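Local coordinates for protein U4/U6 snRNA-associated-splicing factor PRP24 (PDB 4N0T) that binds U6 snRNA and acts as a spliceosome recycling factor that anneals U6 with U4 snRNA in yeast pre-mRNA splicing, at residues S294-F299 / N321-I326; E302-N307 / L337-G342; Q298-E303 / K309-I314. All blocks are in the same frame, centred on the assembly; numbering follows the deposited sequence.

Contact 1 of 3, residues S294-F299 / N321-I326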
ATOM      1  N   SER A 294      -4.127  -3.683  -9.222  1.00 16.78           N
ATOM      2  CA  SER A 294      -4.290  -2.711 -10.308  1.00 19.24           C
ATOM      3  C   SER A 294      -3.118  -2.736 -11.279  1.00 20.19           C
ATOM      4  O   SER A 294      -3.310  -2.602 -12.483  1.00 20.57           O
ATOM      5  CB  SER A 294      -4.478  -1.291  -9.775  1.00 17.25           C
ATOM      6  OG  SER A 294      -5.675  -1.225  -9.019  1.00 25.74           O
ATOM      7  N   LEU A 295      -1.908  -2.898 -10.757  1.00 17.03           N
ATOM      8  CA  LEU A 295      -0.736  -2.958 -11.613  1.00 16.59           C
ATOM      9  C   LEU A 295      -0.769  -4.233 -12.471  1.00 18.61           C
ATOM     10  O   LEU A 295      -0.428  -4.216 -13.664  1.00 19.18           O
ATOM     11  CB  LEU A 295       0.530  -2.901 -10.758  1.00 21.66           C
ATOM     12  CG  LEU A 295       1.826  -2.691 -11.530  1.00 33.58           C
ATOM     13  CD1 LEU A 295       1.780  -1.349 -12.240  1.00 37.62           C
ATOM     14  CD2 LEU A 295       3.026  -2.762 -10.597  1.00 35.82           C
ATOM     15  N   ILE A 296      -1.191  -5.339 -11.869  1.00 19.76           N
ATOM     16  CA  ILE A 296      -1.296  -6.603 -12.591  1.00 17.61           C
ATOM     17  C   ILE A 296      -2.366  -6.520 -13.672  1.00 20.69           C
ATOM     18  O   ILE A 296      -2.172  -6.999 -14.792  1.00 21.62           O
ATOM     19  CB  ILE A 296      -1.627  -7.754 -11.628  1.00 17.58           C
ATOM     20  CG1 ILE A 296      -0.458  -7.970 -10.665  1.00 17.71           C
ATOM     21  CG2 ILE A 296      -1.956  -9.028 -12.411  1.00 18.10           C
ATOM     22  CD1 ILE A 296      -0.770  -8.931  -9.520  1.00 18.15           C
ATOM     23  N   CYS A 297      -3.488  -5.892 -13.340  1.00 19.57           N
ATOM     24  CA  CYS A 297      -4.587  -5.716 -14.290  1.00 19.44           C
ATOM     25  C   CYS A 297      -4.112  -4.921 -15.511  1.00 22.18           C
ATOM     26  O   CYS A 297      -4.403  -5.269 -16.668  1.00 22.82           O
ATOM     27  CB  CYS A 297      -5.748  -4.992 -13.604  1.00 20.56           C
ATOM     28  SG  CYS A 297      -7.252  -4.878 -14.602  1.00 31.21           S
ATOM     29  N   GLN A 298      -3.364  -3.861 -15.247  1.00 19.71           N
ATOM     30  CA  GLN A 298      -2.829  -3.017 -16.311  1.00 23.40           C
ATOM     31  C   GLN A 298      -1.906  -3.815 -17.235  1.00 26.67           C
ATOM     32  O   GLN A 298      -1.997  -3.712 -18.467  1.00 25.45           O
ATOM     33  CB  GLN A 298      -2.095  -1.828 -15.697  1.00 26.81           C
ATOM     34  CG  GLN A 298      -1.360  -0.962 -16.686  1.00 32.05           C
ATOM     35  CD  GLN A 298      -0.622   0.170 -16.005  1.00 44.33           C
ATOM     36  OE1 GLN A 298      -1.186   1.240 -15.764  1.00 49.47           O
ATOM     37  NE2 GLN A 298       0.644  -0.063 -15.679  1.00 45.21           N
ATOM     38  N   PHE A 299      -1.042  -4.632 -16.633  1.00 22.25           N
ATOM     39  CA  PHE A 299      -0.174  -5.535 -17.382  1.00 23.85           C
ATOM     40  C   PHE A 299      -0.967  -6.505 -18.252  1.00 22.64           C
ATOM     41  O   PHE A 299      -0.633  -6.701 -19.417  1.00 23.06           O
ATOM     42  CB  PHE A 299       0.735  -6.283 -16.411  1.00 21.61           C
ATOM     43  CG  PHE A 299       1.356  -7.534 -16.970  1.00 23.64           C
ATOM     44  CD1 PHE A 299       2.421  -7.466 -17.868  1.00 29.33           C
ATOM     45  CD2 PHE A 299       0.920  -8.784 -16.543  1.00 23.94           C
ATOM     46  CE1 PHE A 299       3.011  -8.629 -18.355  1.00 27.34           C
ATOM     47  CE2 PHE A 299       1.504  -9.950 -17.027  1.00 25.65           C
ATOM     48  CZ  PHE A 299       2.551  -9.869 -17.937  1.00 24.51           C
ATOM     49  N   ASN A 321       4.231 -15.453  -2.441  1.00 14.71           N
ATOM     50  CA  ASN A 321       4.776 -14.565  -3.478  1.00 15.55           C
ATOM     51  C   ASN A 321       3.983 -14.583  -4.785  1.00 15.13           C
ATOM     52  O   ASN A 321       4.558 -14.570  -5.879  1.00 16.13           O
ATOM     53  CB  ASN A 321       6.248 -14.902  -3.766  1.00 16.24           C
ATOM     54  CG  ASN A 321       7.101 -14.895  -2.519  1.00 24.69           C
ATOM     55  OD1 ASN A 321       6.931 -14.049  -1.646  1.00 22.63           O
ATOM     56  ND2 ASN A 321       8.041 -15.839  -2.434  1.00 27.99           N
ATOM     57  N   GLY A 322       2.660 -14.619  -4.684  1.00 12.93           N
ATOM     58  CA  GLY A 322       1.838 -14.766  -5.871  1.00 14.04           C
ATOM     59  C   GLY A 322       0.575 -13.927  -5.922  1.00 15.50           C
ATOM     60  O   GLY A 322       0.314 -13.097  -5.048  1.00 13.12           O
ATOM     61  N   ALA A 323      -0.184 -14.123  -6.993  1.00 14.96           N
ATOM     62  CA  ALA A 323      -1.494 -13.508  -7.148  1.00 14.67           C
ATOM     63  C   ALA A 323      -2.383 -14.514  -7.851  1.00 18.33           C
ATOM     64  O   ALA A 323      -1.912 -15.327  -8.660  1.00 16.75           O
ATOM     65  CB  ALA A 323      -1.397 -12.213  -7.957  1.00 14.17           C
ATOM     66  N   ILE A 324      -3.666 -14.468  -7.516  1.00 13.97           N
ATOM     67  CA  ILE A 324      -4.669 -15.281  -8.181  1.00 16.22           C
ATOM     68  C   ILE A 324      -5.424 -14.403  -9.160  1.00 15.74           C
ATOM     69  O   ILE A 324      -5.852 -13.288  -8.826  1.00 18.00           O
ATOM     70  CB  ILE A 324      -5.665 -15.854  -7.176  1.00 15.55           C
ATOM     71  CG1 ILE A 324      -4.949 -16.859  -6.265  1.00 18.90           C
ATOM     72  CG2 ILE A 324      -6.844 -16.512  -7.905  1.00 16.80           C
ATOM     73  CD1 ILE A 324      -5.797 -17.332  -5.072  1.00 18.51           C
ATOM     74  N   ILE A 325      -5.556 -14.893 -10.391  1.00 15.58           N
ATOM     75  CA  ILE A 325      -6.351 -14.203 -11.393  1.00 16.94           C
ATOM     76  C   ILE A 325      -7.547 -15.082 -11.698  1.00 15.81           C
ATOM     77  O   ILE A 325      -7.387 -16.225 -12.126  1.00 17.84           O
ATOM     78  CB  ILE A 325      -5.585 -14.017 -12.708  1.00 18.04           C
ATOM     79  CG1 ILE A 325      -4.145 -13.545 -12.460  1.00 25.62           C
ATOM     80  CG2 ILE A 325      -6.350 -13.042 -13.614  1.00 20.17           C
ATOM     81  CD1 ILE A 325      -4.040 -12.154 -11.904  1.00 26.09           C
ATOM     82  N   ILE A 326      -8.746 -14.569 -11.453  1.00 17.22           N
ATOM     83  CA  ILE A 326      -9.946 -15.356 -11.715  1.00 15.85           C
ATOM     84  C   ILE A 326     -10.542 -14.856 -13.017  1.00 18.19           C
ATOM     85  O   ILE A 326     -10.799 -13.654 -13.174  1.00 20.33           O
ATOM     86  CB  ILE A 326     -10.963 -15.207 -10.590  1.00 18.72           C
ATOM     87  CG1 ILE A 326     -10.322 -15.572  -9.249  1.00 20.04           C
ATOM     88  CG2 ILE A 326     -12.182 -16.081 -10.858  1.00 21.10           C
ATOM     89  CD1 ILE A 326     -11.305 -15.482  -8.080  1.00 23.55           C
TER
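Helix 293-302 passes over one face of strand 322-327 with Ile296 and Ala323 as the nearest pair, their CA atoms 8.8 Å apart, in the occluded RNA-recognition motif that is the fourth RRM of this chain. The meeting is entirely apolar: no hydrogen bond joins the two segments, and the strand's backbone is instead paired with strands 281-285 and 311-317 on its two flanks. Within 294-299, Ile296 alone reaches segment 321-326, and it does so with both branches. Its CG1 arm lies beside the backbone N (chi1 -66°) and runs on extended (chi2 170°), which carries CD1 to the methyl of Ala323. The shorter branch, CG2, leans instead toward Ile325, whose own chain is folded at chi2 (-68°), bringing its CD1 up to the helix. Ala323 and Ile325 alternate with Ile324, which is on the opposite face of the sheet and packs against Leu269 and Leu270 of helix 258-270, so the strand has a helix on each face. All three touching residues are buried, and Ile314 touches both isoleucines. The two contacts are nearly equal: Ile296 CD1 to Ala323 CB at 3.7 Å and Ile296 CG2 to Ile325 CD1 at 3.8 Å.

Contact 2 of 3, residues E302-N307 / L337-G342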
ATOM      1  N   GLU A 302      -2.659  -4.239 -21.150  1.00 25.69           N
ATOM      2  CA  GLU A 302      -1.784  -3.504 -22.066  1.00 28.94           C
ATOM      3  C   GLU A 302      -0.726  -4.367 -22.741  1.00 34.19           C
ATOM      4  O   GLU A 302      -0.370  -4.125 -23.896  1.00 37.91           O
ATOM      5  CB  GLU A 302      -1.106  -2.332 -21.347  1.00 30.83           C
ATOM      6  CG  GLU A 302      -2.082  -1.291 -20.808  1.00 38.89           C
ATOM      7  CD  GLU A 302      -1.385  -0.136 -20.113  1.00 44.65           C
ATOM      8  OE1 GLU A 302      -0.138  -0.044 -20.200  1.00 45.84           O
ATOM      9  OE2 GLU A 302      -2.086   0.680 -19.479  1.00 46.50           O
ATOM     10  N   GLU A 303      -0.214  -5.361 -22.023  1.00 29.64           N
ATOM     11  CA  GLU A 303       0.850  -6.204 -22.554  1.00 29.82           C
ATOM     12  C   GLU A 303       0.328  -7.525 -23.122  1.00 30.44           C
ATOM     13  O   GLU A 303       0.841  -8.020 -24.126  1.00 33.66           O
ATOM     14  CB  GLU A 303       1.923  -6.470 -21.491  1.00 30.99           C
ATOM     15  CG  GLU A 303       2.600  -5.216 -20.960  1.00 36.83           C
ATOM     16  CD  GLU A 303       3.343  -4.446 -22.040  1.00 47.25           C
ATOM     17  OE1 GLU A 303       3.932  -5.087 -22.943  1.00 46.50           O
ATOM     18  OE2 GLU A 303       3.339  -3.194 -21.984  1.00 50.32           O
ATOM     19  N   ILE A 304      -0.690  -8.100 -22.487  1.00 21.31           N
ATOM     20  CA  ILE A 304      -1.188  -9.403 -22.906  1.00 21.97           C
ATOM     21  C   ILE A 304      -2.440  -9.246 -23.779  1.00 25.42           C
ATOM     22  O   ILE A 304      -2.901 -10.205 -24.406  1.00 29.21           O
ATOM     23  CB  ILE A 304      -1.455 -10.304 -21.678  1.00 24.83           C
ATOM     24  CG1 ILE A 304      -0.248 -10.263 -20.736  1.00 25.16           C
ATOM     25  CG2 ILE A 304      -1.762 -11.737 -22.084  1.00 26.59           C
ATOM     26  CD1 ILE A 304       1.067 -10.782 -21.357  1.00 26.94           C
ATOM     27  N   HIS A 305      -2.972  -8.023 -23.819  1.00 23.30           N
ATOM     28  CA  HIS A 305      -4.115  -7.670 -24.669  1.00 27.51           C
ATOM     29  C   HIS A 305      -5.387  -8.420 -24.292  1.00 32.83           C
ATOM     30  O   HIS A 305      -6.218  -8.759 -25.139  1.00 35.07           O
ATOM     31  CB  HIS A 305      -3.757  -7.811 -26.155  1.00 28.51           C
ATOM     32  CG  HIS A 305      -2.569  -6.992 -26.549  1.00 32.65           C
ATOM     33  ND1 HIS A 305      -1.329  -7.544 -26.789  1.00 34.81           N
ATOM     34  CD2 HIS A 305      -2.420  -5.653 -26.697  1.00 35.54           C
ATOM     35  CE1 HIS A 305      -0.471  -6.584 -27.088  1.00 38.20           C
ATOM     36  NE2 HIS A 305      -1.109  -5.427 -27.042  1.00 41.44           N
ATOM     37  N   ILE A 306      -5.523  -8.652 -22.990  1.00 28.34           N
ATOM     38  CA  ILE A 306      -6.712  -9.238 -22.413  1.00 28.68           C
ATOM     39  C   ILE A 306      -7.724  -8.111 -22.212  1.00 32.51           C
ATOM     40  O   ILE A 306      -7.355  -6.997 -21.833  1.00 32.53           O
ATOM     41  CB  ILE A 306      -6.366  -9.876 -21.049  1.00 30.14           C
ATOM     42  CG1 ILE A 306      -5.314 -10.974 -21.231  1.00 35.44           C
ATOM     43  CG2 ILE A 306      -7.589 -10.454 -20.386  1.00 27.20           C
ATOM     44  CD1 ILE A 306      -4.678 -11.420 -19.923  1.00 37.73           C
ATOM     45  N   ASN A 307      -8.992  -8.387 -22.486  1.00 32.76           N
ATOM     46  CA  ASN A 307     -10.040  -7.415 -22.226  1.00 36.82           C
ATOM     47  C   ASN A 307     -10.369  -7.350 -20.732  1.00 34.00           C
ATOM     48  O   ASN A 307     -10.430  -8.378 -20.052  1.00 31.99           O
ATOM     49  CB  ASN A 307     -11.288  -7.774 -23.025  1.00 49.06           C
ATOM     50  CG  ASN A 307     -12.339  -6.691 -22.979  1.00 57.81           C
ATOM     51  OD1 ASN A 307     -13.067  -6.558 -21.996  1.00 58.98           O
ATOM     52  ND2 ASN A 307     -12.431  -5.914 -24.052  1.00 61.51           N
ATOM     53  N   LEU A 337      -3.183 -19.512 -19.013  1.00 19.42           N
ATOM     54  CA  LEU A 337      -2.141 -20.311 -18.373  1.00 20.31           C
ATOM     55  C   LEU A 337      -0.959 -20.463 -19.323  1.00 25.78           C
ATOM     56  O   LEU A 337       0.198 -20.232 -18.958  1.00 25.41           O
ATOM     57  CB  LEU A 337      -2.687 -21.690 -18.007  1.00 26.57           C
ATOM     58  CG  LEU A 337      -1.741 -22.565 -17.179  1.00 33.24           C
ATOM     59  CD1 LEU A 337      -1.752 -22.144 -15.717  1.00 33.10           C
ATOM     60  CD2 LEU A 337      -2.087 -24.037 -17.304  1.00 36.74           C
ATOM     61  N   MET A 338      -1.263 -20.841 -20.557  1.00 24.84           N
ATOM     62  CA  MET A 338      -0.229 -21.016 -21.574  1.00 24.45           C
ATOM     63  C   MET A 338       0.505 -19.715 -21.922  1.00 22.13           C
ATOM     64  O   MET A 338       1.739 -19.670 -21.939  1.00 26.99           O
ATOM     65  CB  MET A 338      -0.847 -21.615 -22.839  1.00 26.78           C
ATOM     66  CG  MET A 338       0.147 -21.750 -23.968  1.00 27.77           C
ATOM     67  SD  MET A 338      -0.664 -22.180 -25.523  1.00 26.02           S
ATOM     68  CE  MET A 338      -1.416 -23.755 -25.099  1.00 27.25           C
ATOM     69  N   ILE A 339      -0.262 -18.670 -22.221  1.00 21.31           N
ATOM     70  CA  ILE A 339       0.306 -17.379 -22.606  1.00 22.37           C
ATOM     71  C   ILE A 339       1.174 -16.761 -21.507  1.00 25.87           C
ATOM     72  O   ILE A 339       2.251 -16.231 -21.768  1.00 22.53           O
ATOM     73  CB  ILE A 339      -0.809 -16.381 -23.008  1.00 28.12           C
ATOM     74  CG1 ILE A 339      -1.407 -16.752 -24.370  1.00 33.15           C
ATOM     75  CG2 ILE A 339      -0.279 -14.951 -23.058  1.00 28.25           C
ATOM     76  CD1 ILE A 339      -2.557 -15.840 -24.795  1.00 35.20           C
ATOM     77  N   LEU A 340       0.712 -16.820 -20.265  1.00 21.85           N
ATOM     78  CA  LEU A 340       1.419 -16.091 -19.214  1.00 19.14           C
ATOM     79  C   LEU A 340       2.691 -16.767 -18.708  1.00 22.86           C
ATOM     80  O   LEU A 340       3.593 -16.092 -18.213  1.00 24.30           O
ATOM     81  CB  LEU A 340       0.471 -15.788 -18.039  1.00 19.23           C
ATOM     82  CG  LEU A 340      -0.509 -14.664 -18.381  1.00 24.76           C
ATOM     83  CD1 LEU A 340      -1.586 -14.521 -17.323  1.00 25.60           C
ATOM     84  CD2 LEU A 340       0.254 -13.368 -18.525  1.00 26.71           C
ATOM     85  N   ASN A 341       2.766 -18.092 -18.811  1.00 23.59           N
ATOM     86  CA  ASN A 341       3.913 -18.802 -18.249  1.00 25.68           C
ATOM     87  C   ASN A 341       5.166 -18.414 -19.020  1.00 22.43           C
ATOM     88  O   ASN A 341       5.242 -18.623 -20.236  1.00 23.54           O
ATOM     89  CB  ASN A 341       3.715 -20.316 -18.298  1.00 27.95           C
ATOM     90  CG  ASN A 341       4.746 -21.067 -17.470  1.00 34.92           C
ATOM     91  OD1 ASN A 341       5.047 -20.695 -16.331  1.00 31.45           O
ATOM     92  ND2 ASN A 341       5.309 -22.127 -18.049  1.00 42.23           N
ATOM     93  N   GLY A 342       6.136 -17.830 -18.328  1.00 21.33           N
ATOM     94  CA  GLY A 342       7.361 -17.410 -18.980  1.00 21.79           C
ATOM     95  C   GLY A 342       7.344 -15.997 -19.551  1.00 23.72           C
ATOM     96  O   GLY A 342       8.350 -15.523 -20.100  1.00 25.07           O
TER
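Ile304, just past helix 293-302, meets Ile339 and Leu340 in the last turn of helix 330-340, at one end of the helix pair that packs on the RRM sheet. The CA atoms of Ile304 and Leu340 are 8.1 Å apart. Ile304 divides its two branches between the two partners. Its CG2, anti to the backbone N, approaches Ile339 CG2 at 3.7 Å, the two side chains running alongside in opposite senses. The other arm is bent at chi2 (-61°), so that CG1 and CD1 both lie against one methyl: Leu340 CD2 is 3.8 Å from Ile304 CG1 and 3.9 Å from Ile304 CD1. Leu340 does not direct its CB straight at the loop; chi2 of 170° extends CD1 toward helix 293-302 and leaves the other methyl, CD2, turned to Ile304. The contact is graded in burial, with Leu340 enclosed in the core, Ile304 partly exposed and Ile339 at the solvent side. His305, which follows directly, takes a positive phi and leaves the helical path, and the chain turns off toward strand 311-317. Leu340 also touches Phe299 and Leu300 of helix 293-302, and beneath it Ile282 and Leu284 of strand 281-285, while Ile306 packs on Phe332 and Met336 farther back along helix 330-340.

Contact 3 of 3, residues Q298-E303 / K309-I314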
ATOM      1  N   GLN A 298      -3.364  -3.861 -15.247  1.00 19.71           N
ATOM      2  CA  GLN A 298      -2.829  -3.017 -16.311  1.00 23.40           C
ATOM      3  C   GLN A 298      -1.906  -3.815 -17.235  1.00 26.67           C
ATOM      4  O   GLN A 298      -1.997  -3.712 -18.467  1.00 25.45           O
ATOM      5  CB  GLN A 298      -2.095  -1.828 -15.697  1.00 26.81           C
ATOM      6  CG  GLN A 298      -1.360  -0.962 -16.686  1.00 32.05           C
ATOM      7  CD  GLN A 298      -0.622   0.170 -16.005  1.00 44.33           C
ATOM      8  OE1 GLN A 298      -1.186   1.240 -15.764  1.00 49.47           O
ATOM      9  NE2 GLN A 298       0.644  -0.063 -15.679  1.00 45.21           N
ATOM     10  N   PHE A 299      -1.042  -4.632 -16.633  1.00 22.25           N
ATOM     11  CA  PHE A 299      -0.174  -5.535 -17.382  1.00 23.85           C
ATOM     12  C   PHE A 299      -0.967  -6.505 -18.252  1.00 22.64           C
ATOM     13  O   PHE A 299      -0.633  -6.701 -19.417  1.00 23.06           O
ATOM     14  CB  PHE A 299       0.735  -6.283 -16.411  1.00 21.61           C
ATOM     15  CG  PHE A 299       1.356  -7.534 -16.970  1.00 23.64           C
ATOM     16  CD1 PHE A 299       2.421  -7.466 -17.868  1.00 29.33           C
ATOM     17  CD2 PHE A 299       0.920  -8.784 -16.543  1.00 23.94           C
ATOM     18  CE1 PHE A 299       3.011  -8.629 -18.355  1.00 27.34           C
ATOM     19  CE2 PHE A 299       1.504  -9.950 -17.027  1.00 25.65           C
ATOM     20  CZ  PHE A 299       2.551  -9.869 -17.937  1.00 24.51           C
ATOM     21  N   LEU A 300      -2.016  -7.115 -17.704  1.00 18.47           N
ATOM     22  CA  LEU A 300      -2.807  -8.062 -18.488  1.00 20.39           C
ATOM     23  C   LEU A 300      -3.506  -7.395 -19.670  1.00 26.98           C
ATOM     24  O   LEU A 300      -3.636  -7.994 -20.746  1.00 24.87           O
ATOM     25  CB  LEU A 300      -3.848  -8.756 -17.614  1.00 18.54           C
ATOM     26  CG  LEU A 300      -3.282  -9.654 -16.519  1.00 19.29           C
ATOM     27  CD1 LEU A 300      -4.412 -10.226 -15.665  1.00 19.67           C
ATOM     28  CD2 LEU A 300      -2.456 -10.775 -17.120  1.00 24.28           C
ATOM     29  N   GLN A 301      -3.972  -6.164 -19.464  1.00 24.04           N
ATOM     30  CA  GLN A 301      -4.682  -5.444 -20.519  1.00 28.40           C
ATOM     31  C   GLN A 301      -3.745  -4.880 -21.580  1.00 30.64           C
ATOM     32  O   GLN A 301      -4.010  -5.029 -22.776  1.00 29.85           O
ATOM     33  CB  GLN A 301      -5.524  -4.313 -19.924  1.00 31.42           C
ATOM     34  CG  GLN A 301      -6.718  -4.794 -19.116  1.00 37.78           C
ATOM     35  CD  GLN A 301      -7.302  -3.693 -18.250  1.00 46.95           C
ATOM     36  OE1 GLN A 301      -8.345  -3.867 -17.623  1.00 49.48           O
ATOM     37  NE2 GLN A 301      -6.618  -2.557 -18.200  1.00 51.84           N
ATOM     38  N   GLU A 302      -2.659  -4.239 -21.150  1.00 25.69           N
ATOM     39  CA  GLU A 302      -1.784  -3.504 -22.066  1.00 28.94           C
ATOM     40  C   GLU A 302      -0.726  -4.367 -22.741  1.00 34.19           C
ATOM     41  O   GLU A 302      -0.370  -4.125 -23.896  1.00 37.91           O
ATOM     42  CB  GLU A 302      -1.106  -2.332 -21.347  1.00 30.83           C
ATOM     43  CG  GLU A 302      -2.082  -1.291 -20.808  1.00 38.89           C
ATOM     44  CD  GLU A 302      -1.385  -0.136 -20.113  1.00 44.65           C
ATOM     45  OE1 GLU A 302      -0.138  -0.044 -20.200  1.00 45.84           O
ATOM     46  OE2 GLU A 302      -2.086   0.680 -19.479  1.00 46.50           O
ATOM     47  N   GLU A 303      -0.214  -5.361 -22.023  1.00 29.64           N
ATOM     48  CA  GLU A 303       0.850  -6.204 -22.554  1.00 29.82           C
ATOM     49  C   GLU A 303       0.328  -7.525 -23.122  1.00 30.44           C
ATOM     50  O   GLU A 303       0.841  -8.020 -24.126  1.00 33.66           O
ATOM     51  CB  GLU A 303       1.923  -6.470 -21.491  1.00 30.99           C
ATOM     52  CG  GLU A 303       2.600  -5.216 -20.960  1.00 36.83           C
ATOM     53  CD  GLU A 303       3.343  -4.446 -22.040  1.00 47.25           C
ATOM     54  OE1 GLU A 303       3.932  -5.087 -22.943  1.00 46.50           O
ATOM     55  OE2 GLU A 303       3.339  -3.194 -21.984  1.00 50.32           O
ATOM     56  N   LYS A 309     -13.001  -7.040 -19.101  1.00 36.97           N
ATOM     57  CA  LYS A 309     -14.138  -7.821 -18.625  1.00 42.24           C
ATOM     58  C   LYS A 309     -13.941  -9.329 -18.759  1.00 37.85           C
ATOM     59  O   LYS A 309     -14.831 -10.103 -18.404  1.00 39.55           O
ATOM     60  CB  LYS A 309     -15.436  -7.376 -19.309  1.00 53.69           C
ATOM     61  CG  LYS A 309     -15.568  -7.812 -20.762  1.00 62.99           C
ATOM     62  CD  LYS A 309     -16.415  -6.814 -21.548  1.00 67.58           C
ATOM     63  CE  LYS A 309     -16.581  -7.218 -23.010  1.00 67.59           C
ATOM     64  NZ  LYS A 309     -17.595  -6.354 -23.692  1.00 67.44           N
ATOM     65  N   ASP A 310     -12.786  -9.750 -19.268  1.00 30.99           N
ATOM     66  CA  ASP A 310     -12.435 -11.167 -19.245  1.00 28.89           C
ATOM     67  C   ASP A 310     -11.876 -11.508 -17.870  1.00 23.76           C
ATOM     68  O   ASP A 310     -11.762 -12.678 -17.493  1.00 24.90           O
ATOM     69  CB  ASP A 310     -11.385 -11.480 -20.314  1.00 30.38           C
ATOM     70  CG  ASP A 310     -11.938 -11.387 -21.728  1.00 43.78           C
ATOM     71  OD1 ASP A 310     -13.024 -11.952 -21.982  1.00 46.27           O
ATOM     72  OD2 ASP A 310     -11.285 -10.745 -22.581  1.00 50.01           O
ATOM     73  N   ILE A 311     -11.522 -10.470 -17.123  1.00 26.68           N
ATOM     74  CA  ILE A 311     -10.959 -10.646 -15.795  1.00 26.00           C
ATOM     75  C   ILE A 311     -12.028 -10.383 -14.738  1.00 26.42           C
ATOM     76  O   ILE A 311     -12.550  -9.272 -14.641  1.00 32.61           O
ATOM     77  CB  ILE A 311      -9.790  -9.672 -15.570  1.00 27.01           C
ATOM     78  CG1 ILE A 311      -8.695  -9.902 -16.616  1.00 28.08           C
ATOM     79  CG2 ILE A 311      -9.223  -9.837 -14.165  1.00 29.06           C
ATOM     80  CD1 ILE A 311      -7.853  -8.668 -16.896  1.00 27.63           C
ATOM     81  N   ARG A 312     -12.354 -11.406 -13.955  1.00 22.85           N
ATOM     82  CA  ARG A 312     -13.351 -11.277 -12.893  1.00 26.68           C
ATOM     83  C   ARG A 312     -12.766 -10.596 -11.653  1.00 31.53           C
ATOM     84  O   ARG A 312     -13.349  -9.645 -11.110  1.00 27.84           O
ATOM     85  CB  ARG A 312     -13.896 -12.657 -12.529  1.00 33.33           C
ATOM     86  CG  ARG A 312     -14.338 -12.778 -11.089  1.00 44.56           C
ATOM     87  CD  ARG A 312     -15.811 -12.504 -10.919  1.00 51.37           C
ATOM     88  NE  ARG A 312     -16.561 -13.753 -10.900  1.00 59.21           N
ATOM     89  CZ  ARG A 312     -16.460 -14.665  -9.937  1.00 63.44           C
ATOM     90  NH1 ARG A 312     -15.635 -14.470  -8.914  1.00 62.06           N
ATOM     91  NH2 ARG A 312     -17.182 -15.776  -9.997  1.00 66.73           N
ATOM     92  N   LYS A 313     -11.606 -11.078 -11.209  1.00 25.11           N
ATOM     93  CA  LYS A 313     -11.008 -10.588  -9.972  1.00 23.11           C
ATOM     94  C   LYS A 313      -9.512 -10.904  -9.918  1.00 18.47           C
ATOM     95  O   LYS A 313      -9.080 -11.934 -10.436  1.00 20.56           O
ATOM     96  CB  LYS A 313     -11.724 -11.220  -8.770  1.00 28.72           C
ATOM     97  CG  LYS A 313     -11.297 -10.673  -7.428  1.00 36.29           C
ATOM     98  CD  LYS A 313     -12.467 -10.640  -6.456  1.00 43.13           C
ATOM     99  CE  LYS A 313     -12.256  -9.558  -5.392  1.00 46.92           C
ATOM    100  NZ  LYS A 313     -11.851  -8.251  -5.997  1.00 50.24           N
ATOM    101  N   ILE A 314      -8.734 -10.019  -9.289  1.00 17.60           N
ATOM    102  CA  ILE A 314      -7.320 -10.296  -9.009  1.00 16.84           C
ATOM    103  C   ILE A 314      -7.075 -10.165  -7.502  1.00 14.14           C
ATOM    104  O   ILE A 314      -7.389  -9.128  -6.906  1.00 17.86           O
ATOM    105  CB  ILE A 314      -6.379  -9.338  -9.768  1.00 15.63           C
ATOM    106  CG1 ILE A 314      -6.594  -9.468 -11.286  1.00 16.15           C
ATOM    107  CG2 ILE A 314      -4.910  -9.637  -9.420  1.00 16.66           C
ATOM    108  CD1 ILE A 314      -5.724  -8.518 -12.119  1.00 19.91           C
TER
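The connection from the first helix of the RRM to its second strand is a short loop, and beside it Leu300 of helix 293-302 packs on Ile311 and Ile314 of strand 311-317. Leu300 and Ile311 have the nearest CA atoms, 9.0 Å apart, a spacing bridged by the side chains. One methyl of Leu300 serves both isoleucines: Leu300 CD1 lies 4.0 Å from Ile311 CD1 and 4.1 Å from Ile314 CD1. Ile311 comes in at a slant, and its CD1 also rests 4.1 Å from Leu300 CB, whereas Ile314 and Leu300 meet tip to tip. The extended chi2 of Leu300 (177°) is what pushes CD1 out to the strand. Two strand residues three positions apart can face the same helix because Arg312 and Lys313 form a classic beta bulge opposite Ile326; the extra residue shifts the usual alternation, and both isoleucines point their CB atoms at the helix. These are ordinary van der Waals contacts, and no hydrogen bond joins the segments. Around the contact, Leu300 touches Ile325 of strand 322-327 and Leu340 of helix 330-340, while Ile314 reaches back to Pro293, Ile296 and Cys297, so Ile314, on the edge strand, lies against the helix from Pro293 to Leu300.

How the contacts relate
Helix 293-302 and the loop after it supply one side of all three contacts, which fall within a single RRM. Contacts 1 and 3, with centres 8 Å apart, dock the helix on neighbouring strands; Ile325 CD1 lies 3.6 Å from Ile314 CG2, and Ile326 is probably hydrogen-bonded to Arg312 and Lys313. Contact 2, 11 Å from contact 1 and 9 Å from contact 3 between centres, adds the second helix: Leu340 CD2 meets Phe299 CE2 at 3.9 Å, and Leu340 CD1 meets Leu300 CD2 at the same distance. The nearest atoms of contacts 1, 3 and 2 are about 7, 11 and 17 Å from the bound nucleic acid.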